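Local structure of copper-containing nitrite reductase (Thermus scotoductus, 6HBE) at residues C[222-228]-C[247-253]; C[210-216]-C[239-245]; C[107-111]-C[228-232]. The protein probably reduces nitrite to nitric oxide with electrons from a cytochrome c, working as a copper-containing homotrimer. All coordinates share one frame; numbering follows the deposited sequence.

Contact 1. Residues C[222-228]-C[247-253]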
loop_
_atom_site.group_PDB
_atom_site.type_symbol
_atom_site.label_atom_id
_atom_site.label_comp_id
_atom_site.label_asym_id
_atom_site.label_seq_id
_atom_site.Cartn_x
_atom_site.Cartn_y
_atom_site.Cartn_z
ATOM N N PHE C 222 20.627 14.579 6.299
ATOM C CA PHE C 222 21.698 13.770 5.719
ATOM C C PHE C 222 22.499 14.608 4.723
ATOM O O PHE C 222 21.946 15.220 3.803
ATOM C CB PHE C 222 21.184 12.486 5.014
ATOM C CG PHE C 222 20.377 11.560 5.898
ATOM C CD1 PHE C 222 20.837 11.188 7.142
ATOM C CD2 PHE C 222 19.190 11.017 5.443
ATOM C CE1 PHE C 222 20.115 10.309 7.951
ATOM C CE2 PHE C 222 18.451 10.148 6.245
ATOM C CZ PHE C 222 18.928 9.775 7.493
ATOM N N GLU C 223 23.814 14.633 4.904
ATOM C CA GLU C 223 24.654 15.521 4.099
ATOM C C GLU C 223 24.810 15.016 2.666
ATOM O O GLU C 223 24.602 15.779 1.704
ATOM C CB GLU C 223 26.006 15.724 4.774
ATOM C CG GLU C 223 25.834 16.171 6.240
ATOM C CD GLU C 223 27.070 16.763 6.850
ATOM O OE1 GLU C 223 27.708 17.605 6.183
ATOM O OE2 GLU C 223 27.395 16.388 7.997
ATOM N N TYR C 224 25.198 13.749 2.529
ATOM C CA TYR C 224 25.387 13.116 1.214
ATOM C C TYR C 224 24.753 11.727 1.224
ATOM O O TYR C 224 24.943 10.995 2.167
ATOM C CB TYR C 224 26.881 12.947 0.884
ATOM C CG TYR C 224 27.740 14.192 1.028
ATOM C CD1 TYR C 224 27.391 15.394 0.408
ATOM C CD2 TYR C 224 28.946 14.150 1.751
ATOM C CE1 TYR C 224 28.184 16.547 0.543
ATOM C CE2 TYR C 224 29.753 15.298 1.893
ATOM C CZ TYR C 224 29.365 16.490 1.292
ATOM O OH TYR C 224 30.174 17.609 1.422
ATOM N N MET C 225 24.050 11.360 0.154
ATOM C CA MET C 225 23.491 10.020 -0.014
ATOM C C MET C 225 23.796 9.503 -1.416
ATOM O O MET C 225 23.859 10.270 -2.347
ATOM C CB MET C 225 21.972 10.009 0.194
ATOM C CG MET C 225 21.467 10.892 1.303
ATOM S SD MET C 225 19.770 10.572 1.820
ATOM C CE MET C 225 18.894 10.790 0.280
ATOM N N TYR C 226 23.929 8.188 -1.542
ATOM C CA TYR C 226 24.272 7.543 -2.801
ATOM C C TYR C 226 23.259 6.448 -3.100
ATOM O O TYR C 226 23.213 5.436 -2.394
ATOM C CB TYR C 226 25.700 6.986 -2.719
ATOM C CG TYR C 226 26.693 8.018 -2.224
ATOM C CD1 TYR C 226 26.946 8.177 -0.858
ATOM C CD2 TYR C 226 27.373 8.848 -3.118
ATOM C CE1 TYR C 226 27.846 9.144 -0.399
ATOM C CE2 TYR C 226 28.271 9.808 -2.670
ATOM C CZ TYR C 226 28.514 9.955 -1.325
ATOM O OH TYR C 226 29.404 10.906 -0.873
ATOM N N TYR C 227 22.445 6.642 -4.128
ATOM C CA TYR C 227 21.434 5.646 -4.514
ATOM C C TYR C 227 22.113 4.349 -5.014
ATOM O O TYR C 227 23.058 4.406 -5.821
ATOM C CB TYR C 227 20.449 6.204 -5.532
ATOM C CG TYR C 227 19.264 5.287 -5.920
ATOM C CD1 TYR C 227 18.360 4.800 -4.967
ATOM C CD2 TYR C 227 19.037 4.941 -7.251
ATOM C CE1 TYR C 227 17.284 3.983 -5.338
ATOM C CE2 TYR C 227 17.961 4.142 -7.641
ATOM C CZ TYR C 227 17.078 3.662 -6.687
ATOM O OH TYR C 227 16.031 2.841 -7.126
ATOM N N GLN C 228 21.653 3.227 -4.458
ATOM C CA GLN C 228 22.235 1.875 -4.599
ATOM C C GLN C 228 23.600 1.704 -3.913
ATOM O O GLN C 228 24.224 0.652 -4.046
ATOM C CB GLN C 228 22.345 1.465 -6.071
ATOM C CG GLN C 228 21.024 1.642 -6.842
ATOM C CD GLN C 228 20.063 0.475 -6.622
ATOM O OE1 GLN C 228 20.477 -0.682 -6.628
ATOM N NE2 GLN C 228 18.780 0.774 -6.495
ATOM N N ASP C 247 15.557 -1.602 -2.904
ATOM C CA ASP C 247 16.341 -0.372 -3.025
ATOM C C ASP C 247 17.279 -0.216 -1.819
ATOM O O ASP C 247 16.986 -0.661 -0.712
ATOM C CB ASP C 247 15.456 0.899 -3.067
ATOM C CG ASP C 247 14.823 1.190 -4.442
ATOM O OD1 ASP C 247 15.465 0.941 -5.514
ATOM O OD2 ASP C 247 13.694 1.790 -4.413
ATOM N N SER C 248 18.386 0.461 -2.041
ATOM C CA SER C 248 19.404 0.689 -0.996
ATOM C C SER C 248 20.030 2.069 -1.130
ATOM O O SER C 248 19.906 2.701 -2.185
ATOM C CB SER C 248 20.527 -0.354 -1.091
ATOM O OG SER C 248 21.320 -0.147 -2.298
ATOM N N TRP C 249 20.676 2.511 -0.043
ATOM C CA TRP C 249 21.414 3.762 0.027
ATOM C C TRP C 249 22.681 3.601 0.861
ATOM O O TRP C 249 22.684 2.817 1.804
ATOM C CB TRP C 249 20.564 4.875 0.689
ATOM C CG TRP C 249 19.370 5.349 -0.097
ATOM C CD1 TRP C 249 18.073 4.846 -0.016
ATOM C CD2 TRP C 249 19.331 6.405 -1.055
ATOM N NE1 TRP C 249 17.258 5.530 -0.871
ATOM C CE2 TRP C 249 17.990 6.497 -1.523
ATOM C CE3 TRP C 249 20.283 7.314 -1.550
ATOM C CZ2 TRP C 249 17.575 7.470 -2.456
ATOM C CZ3 TRP C 249 19.873 8.275 -2.513
ATOM C CH2 TRP C 249 18.534 8.324 -2.966
ATOM N N VAL C 250 23.744 4.346 0.509
ATOM C CA VAL C 250 24.798 4.728 1.494
ATOM C C VAL C 250 24.604 6.212 1.879
ATOM O O VAL C 250 24.352 7.049 1.018
ATOM C CB VAL C 250 26.223 4.467 0.950
ATOM C CG1 VAL C 250 27.294 5.026 1.868
ATOM C CG2 VAL C 250 26.437 2.971 0.788
ATOM N N ILE C 251 24.647 6.512 3.177
ATOM C CA ILE C 251 24.396 7.859 3.701
ATOM C C ILE C 251 25.624 8.275 4.562
ATOM O O ILE C 251 26.084 7.498 5.393
ATOM C CB ILE C 251 23.110 7.836 4.555
ATOM C CG1 ILE C 251 21.878 7.543 3.663
ATOM C CG2 ILE C 251 22.918 9.123 5.351
ATOM C CD1 ILE C 251 20.696 6.994 4.462
ATOM N N GLU C 252 26.138 9.485 4.332
ATOM C CA GLU C 252 27.178 10.107 5.165
ATOM C C GLU C 252 26.576 11.306 5.923
ATOM O O GLU C 252 25.941 12.162 5.308
ATOM C CB GLU C 252 28.328 10.579 4.261
ATOM C CG GLU C 252 29.061 9.464 3.546
ATOM C CD GLU C 252 30.225 9.990 2.696
ATOM O OE1 GLU C 252 30.004 10.822 1.812
ATOM O OE2 GLU C 252 31.370 9.566 2.928
ATOM N N TRP C 253 26.758 11.348 7.245
ATOM C CA TRP C 253 26.210 12.383 8.095
ATOM C C TRP C 253 27.123 12.537 9.319
ATOM O O TRP C 253 27.568 11.542 9.891
ATOM C CB TRP C 253 24.759 11.990 8.539
ATOM C CG TRP C 253 24.066 12.907 9.554
ATOM C CD1 TRP C 253 23.694 14.213 9.375
ATOM C CD2 TRP C 253 23.598 12.541 10.862
ATOM N NE1 TRP C 253 23.089 14.697 10.514
ATOM C CE2 TRP C 253 23.026 13.693 11.440
ATOM C CE3 TRP C 253 23.694 11.379 11.633
ATOM C CZ2 TRP C 253 22.475 13.691 12.728
ATOM C CZ3 TRP C 253 23.146 11.381 12.910
ATOM C CH2 TRP C 253 22.562 12.534 13.447
#

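Contact 2. Residues C[210-216]-C[239-245]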
loop_
_atom_site.group_PDB
_atom_site.type_symbol
_atom_site.label_atom_id
_atom_site.label_comp_id
_atom_site.label_asym_id
_atom_site.label_seq_id
_atom_site.Cartn_x
_atom_site.Cartn_y
_atom_site.Cartn_z
ATOM N N ASN C 210 7.017 -5.962 0.498
ATOM C CA ASN C 210 5.926 -5.158 -0.104
ATOM C C ASN C 210 5.982 -3.627 0.050
ATOM O O ASN C 210 5.524 -2.917 -0.834
ATOM C CB ASN C 210 4.578 -5.605 0.494
ATOM C CG ASN C 210 4.068 -6.906 -0.095
ATOM O OD1 ASN C 210 4.237 -7.173 -1.287
ATOM N ND2 ASN C 210 3.418 -7.701 0.720
ATOM N N LEU C 211 6.517 -3.127 1.165
ATOM C CA LEU C 211 6.303 -1.707 1.554
ATOM C C LEU C 211 7.525 -0.813 1.288
ATOM O O LEU C 211 8.676 -1.282 1.314
ATOM C CB LEU C 211 5.870 -1.599 3.003
ATOM C CG LEU C 211 4.686 -2.488 3.343
ATOM C CD1 LEU C 211 4.431 -2.484 4.811
ATOM C CD2 LEU C 211 3.419 -2.134 2.530
ATOM N N THR C 212 7.247 0.456 1.009
ATOM C CA THR C 212 8.305 1.447 0.735
ATOM C C THR C 212 8.715 2.056 2.082
ATOM O O THR C 212 7.923 2.047 3.044
ATOM C CB THR C 212 7.737 2.486 -0.265
ATOM O OG1 THR C 212 7.512 1.833 -1.535
ATOM C CG2 THR C 212 8.642 3.726 -0.458
ATOM N N SER C 213 9.938 2.580 2.145
ATOM C CA SER C 213 10.538 3.199 3.342
ATOM C C SER C 213 11.009 4.602 3.013
ATOM O O SER C 213 11.431 4.863 1.882
ATOM C CB SER C 213 11.722 2.362 3.833
ATOM O OG SER C 213 12.295 2.873 5.042
ATOM N N THR C 214 10.954 5.500 3.996
ATOM C CA THR C 214 11.568 6.826 3.908
ATOM C C THR C 214 12.414 7.001 5.170
ATOM O O THR C 214 11.922 7.456 6.211
ATOM C CB THR C 214 10.547 7.995 3.721
ATOM O OG1 THR C 214 9.428 7.833 4.607
ATOM C CG2 THR C 214 10.017 8.006 2.271
ATOM N N LEU C 215 13.695 6.651 5.069
ATOM C CA LEU C 215 14.587 6.653 6.253
ATOM C C LEU C 215 14.923 8.074 6.691
ATOM O O LEU C 215 15.166 8.924 5.848
ATOM C CB LEU C 215 15.877 5.875 6.012
ATOM C CG LEU C 215 16.688 5.498 7.258
ATOM C CD1 LEU C 215 15.969 4.475 8.105
ATOM C CD2 LEU C 215 18.038 4.936 6.874
ATOM N N HIS C 216 14.904 8.309 8.003
ATOM C CA HIS C 216 15.007 9.659 8.588
ATOM C C HIS C 216 15.775 9.591 9.925
ATOM O O HIS C 216 15.667 8.579 10.630
ATOM C CB HIS C 216 13.596 10.240 8.786
ATOM C CG HIS C 216 13.547 11.519 9.577
ATOM N ND1 HIS C 216 13.951 12.741 9.067
ATOM C CD2 HIS C 216 13.095 11.767 10.831
ATOM C CE1 HIS C 216 13.768 13.681 9.979
ATOM N NE2 HIS C 216 13.248 13.116 11.063
ATOM N N GLN C 239 16.139 15.192 4.130
ATOM C CA GLN C 239 15.424 14.749 5.339
ATOM C C GLN C 239 14.979 13.282 5.305
ATOM O O GLN C 239 14.662 12.719 6.355
ATOM C CB GLN C 239 14.219 15.661 5.630
ATOM C CG GLN C 239 12.964 15.370 4.807
ATOM C CD GLN C 239 12.103 16.592 4.600
ATOM O OE1 GLN C 239 11.332 16.989 5.473
ATOM N NE2 GLN C 239 12.201 17.175 3.424
ATOM N N THR C 240 14.905 12.698 4.104
ATOM C CA THR C 240 14.474 11.337 3.887
ATOM C C THR C 240 15.300 10.661 2.766
ATOM O O THR C 240 15.768 11.338 1.849
ATOM C CB THR C 240 12.984 11.256 3.466
ATOM O OG1 THR C 240 12.682 12.276 2.522
ATOM C CG2 THR C 240 12.069 11.354 4.647
ATOM N N ALA C 241 15.445 9.336 2.870
ATOM C CA ALA C 241 15.976 8.472 1.828
ATOM C C ALA C 241 14.874 7.485 1.372
ATOM O O ALA C 241 14.584 6.506 2.065
ATOM C CB ALA C 241 17.187 7.722 2.346
ATOM N N LEU C 242 14.241 7.793 0.248
ATOM C CA LEU C 242 13.144 6.995 -0.323
ATOM C C LEU C 242 13.684 5.632 -0.874
ATOM O O LEU C 242 14.623 5.618 -1.676
ATOM C CB LEU C 242 12.470 7.797 -1.453
ATOM C CG LEU C 242 11.383 7.057 -2.237
ATOM C CD1 LEU C 242 10.189 6.728 -1.349
ATOM C CD2 LEU C 242 10.930 7.828 -3.444
ATOM N N ALA C 243 13.112 4.517 -0.412
ATOM C CA ALA C 243 13.531 3.159 -0.838
ATOM C C ALA C 243 12.358 2.209 -0.968
ATOM O O ALA C 243 11.719 1.844 0.048
ATOM C CB ALA C 243 14.569 2.608 0.134
ATOM N N GLY C 244 12.074 1.775 -2.202
ATOM C CA GLY C 244 11.170 0.661 -2.393
ATOM C C GLY C 244 11.802 -0.667 -2.050
ATOM O O GLY C 244 12.980 -0.709 -1.666
ATOM N N PRO C 245 11.023 -1.772 -2.132
ATOM C CA PRO C 245 11.622 -3.101 -1.889
ATOM C C PRO C 245 12.832 -3.424 -2.781
ATOM O O PRO C 245 12.707 -3.385 -3.995
ATOM C CB PRO C 245 10.450 -4.061 -2.119
ATOM C CG PRO C 245 9.255 -3.239 -1.724
ATOM C CD PRO C 245 9.557 -1.852 -2.235
#

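Contact 3. Residues C[107-111]-C[228-232]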
loop_
_atom_site.group_PDB
_atom_site.type_symbol
_atom_site.label_atom_id
_atom_site.label_comp_id
_atom_site.label_asym_id
_atom_site.label_seq_id
_atom_site.Cartn_x
_atom_site.Cartn_y
_atom_site.Cartn_z
ATOM N N PHE C 107 30.495 -4.040 -9.553
ATOM C CA PHE C 107 29.710 -2.836 -9.285
ATOM C C PHE C 107 29.672 -2.524 -7.777
ATOM O O PHE C 107 29.218 -3.377 -6.977
ATOM C CB PHE C 107 28.265 -3.024 -9.798
ATOM C CG PHE C 107 28.139 -3.022 -11.303
ATOM C CD1 PHE C 107 28.300 -4.204 -12.025
ATOM C CD2 PHE C 107 27.879 -1.850 -11.997
ATOM C CE1 PHE C 107 28.182 -4.213 -13.407
ATOM C CE2 PHE C 107 27.749 -1.848 -13.392
ATOM C CZ PHE C 107 27.895 -3.036 -14.092
ATOM N N PRO C 108 30.092 -1.313 -7.389
ATOM C CA PRO C 108 30.064 -0.946 -5.959
ATOM C C PRO C 108 28.646 -0.659 -5.457
ATOM O O PRO C 108 27.814 -0.168 -6.238
ATOM C CB PRO C 108 30.946 0.298 -5.903
ATOM C CG PRO C 108 30.904 0.875 -7.248
ATOM C CD PRO C 108 30.684 -0.249 -8.214
ATOM N N GLY C 109 28.379 -0.968 -4.180
ATOM C CA GLY C 109 27.115 -0.609 -3.521
ATOM C C GLY C 109 26.597 -1.573 -2.465
ATOM O O GLY C 109 27.352 -2.402 -1.946
ATOM N N VAL C 110 25.293 -1.470 -2.177
ATOM C CA VAL C 110 24.606 -2.270 -1.153
ATOM C C VAL C 110 23.549 -3.114 -1.865
ATOM O O VAL C 110 22.604 -2.553 -2.467
ATOM C CB VAL C 110 23.957 -1.356 -0.088
ATOM C CG1 VAL C 110 23.165 -2.191 0.935
ATOM C CG2 VAL C 110 25.029 -0.528 0.632
ATOM N N PHE C 111 23.711 -4.443 -1.802
ATOM C CA PHE C 111 22.922 -5.399 -2.581
ATOM C C PHE C 111 22.157 -6.381 -1.700
ATOM O O PHE C 111 22.675 -6.870 -0.691
ATOM C CB PHE C 111 23.816 -6.165 -3.548
ATOM C CG PHE C 111 24.509 -5.278 -4.541
ATOM C CD1 PHE C 111 23.832 -4.832 -5.685
ATOM C CD2 PHE C 111 25.802 -4.852 -4.318
ATOM C CE1 PHE C 111 24.443 -3.977 -6.587
ATOM C CE2 PHE C 111 26.436 -3.982 -5.217
ATOM C CZ PHE C 111 25.760 -3.549 -6.350
ATOM N N GLN C 228 21.653 3.227 -4.458
ATOM C CA GLN C 228 22.235 1.875 -4.599
ATOM C C GLN C 228 23.600 1.704 -3.913
ATOM O O GLN C 228 24.224 0.652 -4.046
ATOM C CB GLN C 228 22.345 1.465 -6.071
ATOM C CG GLN C 228 21.024 1.642 -6.842
ATOM C CD GLN C 228 20.063 0.475 -6.622
ATOM O OE1 GLN C 228 20.477 -0.682 -6.628
ATOM N NE2 GLN C 228 18.780 0.774 -6.495
ATOM N N GLY C 229 24.053 2.712 -3.179
ATOM C CA GLY C 229 25.444 2.747 -2.683
ATOM C C GLY C 229 26.539 3.065 -3.716
ATOM O O GLY C 229 27.740 3.009 -3.372
ATOM N N ASN C 230 26.161 3.393 -4.949
ATOM C CA ASN C 230 27.138 3.757 -5.985
ATOM C C ASN C 230 27.561 5.221 -5.843
ATOM O O ASN C 230 26.712 6.115 -5.938
ATOM C CB ASN C 230 26.572 3.504 -7.394
ATOM C CG ASN C 230 27.636 3.593 -8.488
ATOM O OD1 ASN C 230 28.295 4.618 -8.628
ATOM N ND2 ASN C 230 27.791 2.527 -9.270
ATOM N N PRO C 231 28.882 5.485 -5.689
ATOM C CA PRO C 231 29.327 6.885 -5.506
ATOM C C PRO C 231 28.877 7.904 -6.536
ATOM O O PRO C 231 28.803 9.073 -6.195
ATOM C CB PRO C 231 30.859 6.792 -5.530
ATOM C CG PRO C 231 31.158 5.411 -5.105
ATOM C CD PRO C 231 30.031 4.551 -5.636
ATOM N N LYS C 232 28.582 7.488 -7.770
ATOM C CA LYS C 232 28.129 8.407 -8.818
ATOM C C LYS C 232 26.715 8.972 -8.625
ATOM O O LYS C 232 26.391 10.035 -9.152
ATOM C CB LYS C 232 28.132 7.735 -10.197
ATOM C CG LYS C 232 29.445 7.125 -10.662
ATOM C CD LYS C 232 30.595 8.101 -10.657
ATOM C CE LYS C 232 31.856 7.388 -11.113
ATOM N NZ LYS C 232 33.039 8.276 -10.956
HETATM O O HOH W 1 26.631 -0.045 -8.644
#

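Contact 1. Residues C[222-228]-C[247-253]
Y224 and Y226 pair with E252 and V250 as hydrogen-bonded pairs of antiparallel neighbours in a sheet of the second cupredoxin domain. E252 N reaches Y224 O almost head-on (2.9 Å). At the same pair a classic beta bulge sets both E223 and Y224 against E252, whose O accepts Y224 N at 3.3 Å and a weak bond from E223 N.

Among apolar contacts, the six-membered ring of W249 is sandwiched: M225 CE lies 4.1 Å from its centroid over one face, and Y227 CB 4.0 Å from it over the other. The M225 chain, bent at chi3 (-57°), turns its methyl onto the ring in a CH-pi contact, while SD stands farther above that face, a Met-aromatic contact. Further along, I251 CG2 sits over one face of the F222 ring.

Two hydroxyls donate to carboxylates from above their planes, Y226 OH to E252 OE1 (2.8 Å) and Y227 OH to D247 OD1 (2.6 Å). A phenylalanine at Y226 would probably leave E252 OE1 without this donor and R143 N without its acceptor. With Y199 and M144 also binding E252, and T240 of the second subunit D247, both buried charges are probably spread over several donors.

Contact 2. Residues C[210-216]-C[239-245]
P245 lays its ring against the backbone where N210 passes into L211, its CG 3.7 Å from N210 C. At T212 the side chains begin to meet: CG2, placed anti to the backbone N, presses on L242 CD1 at 3.5 Å, tight for two carbons.

S213 starts the antiparallel pairing of strands 213-217 and 241-243. Its N gives a bond to A243 O (2.8 Å) and its O takes one back from A243 N, while its hydroxyl turns to Q160. T214 forms a non-hydrogen-bonded pair with L242. Its CG2 rests against that L242 CD1 at 3.8 Å and its CB against T240 CG2, so three threonines and a leucine make an apolar strip. The OG1 of T214 binds P245 O of the third subunit at the trimer interface.

L215 closes a second hydrogen-bonded pair with A241, and the two bonds differ: A241 N meets a lone pair of L215 O in the carbonyl plane (3.0 Å), whereas L215 N meets A241 O from 43° out of A241's own carbonyl plane. At H216, with CG anti to the backbone N (chi1 171°), ND1 donates to Q239 O at 2.8 Å, the acceptor lying in the ring plane.

The H216 side chain is about 4 Å from a bound copper, and its ring meets that of H267 edge-to-face. The bond to Q239 O probably helps to fix the H216 ring's rotation. With H80 of the third subunit, bound by Q239 OE1, H267 probably belongs to the type 2 copper site that copper nitrite reductases build between subunits, which this strand pair borders.

Contact 3. Residues C[107-111]-C[228-232]
G109 and G229 bring their backbones together, CA to CA 3.8 Å, where a loop of the second cupredoxin domain docks on strand 109-114 of the first. The loop, which joins strands 222-227 and 234-238, contains an Asx turn at N230, and its two halves meet the strand very differently.

The tight half is almost entirely backbone. V110 N donates to Q228 O at 3.0 Å and fairly straight (161°), though from above the carbonyl plane. The same oxygen receives a CA-H...O contact from G109 CA at 3.2 Å, so two neighbouring donors of the strand converge on one carbonyl. Such closeness depends on glycine: a CB on G109 would fall 2.2 Å from Q228 O, and the backbone angles of G109 by themselves call for glycine. At G229 a CB would clash with G109 CA and V110 N, and its positive phi also favours glycine. Beside this pairing the Q228 amide leaves for the second subunit, binding Q239 N and T240 OG1 there, and V110 O accepts from S248 OG.

The looser half, through P108, N230 and P231, leads out to exposed K232. The two proline rings touch at about a right angle, with P108 CG 4.1 Å from P231 CD. N230, its CG anti to the backbone N (chi1 -168°), carries its amide obliquely across P108 without bonding to it directly. A water bridges instead, donating to P108 O at 2.7 Å and accepting from N230 ND2 at 2.9 Å. Beyond it, K232 NZ forms a salt bridge with E140. The other end of the N230 amide stays within the loop: OD1 offers an in-plane lone pair to K232 N, 3.0 Å away, with an N-H...O angle of 163°.

From the N terminus, 107-111 in the first cupredoxin domain waits 116 residues for its partner 228-232, so contact 3 closes the longest loop and ties the first cupredoxin domain to the second. Contact 2 begins inside that loop at 210-216 and closes 22 residues later at 239-245; contact 1 opens at 222-228 and closes over 18 residues at 247-253. Every pair of contacts crosses, none being enclosed by another. Contacts 1 and 2 lie in two sheets of the second domain, joined where W249 NE1 probably bonds to L242 O. Contact 1 passes into contact 3 through the shared Q228, and all three contacts touch the second subunit.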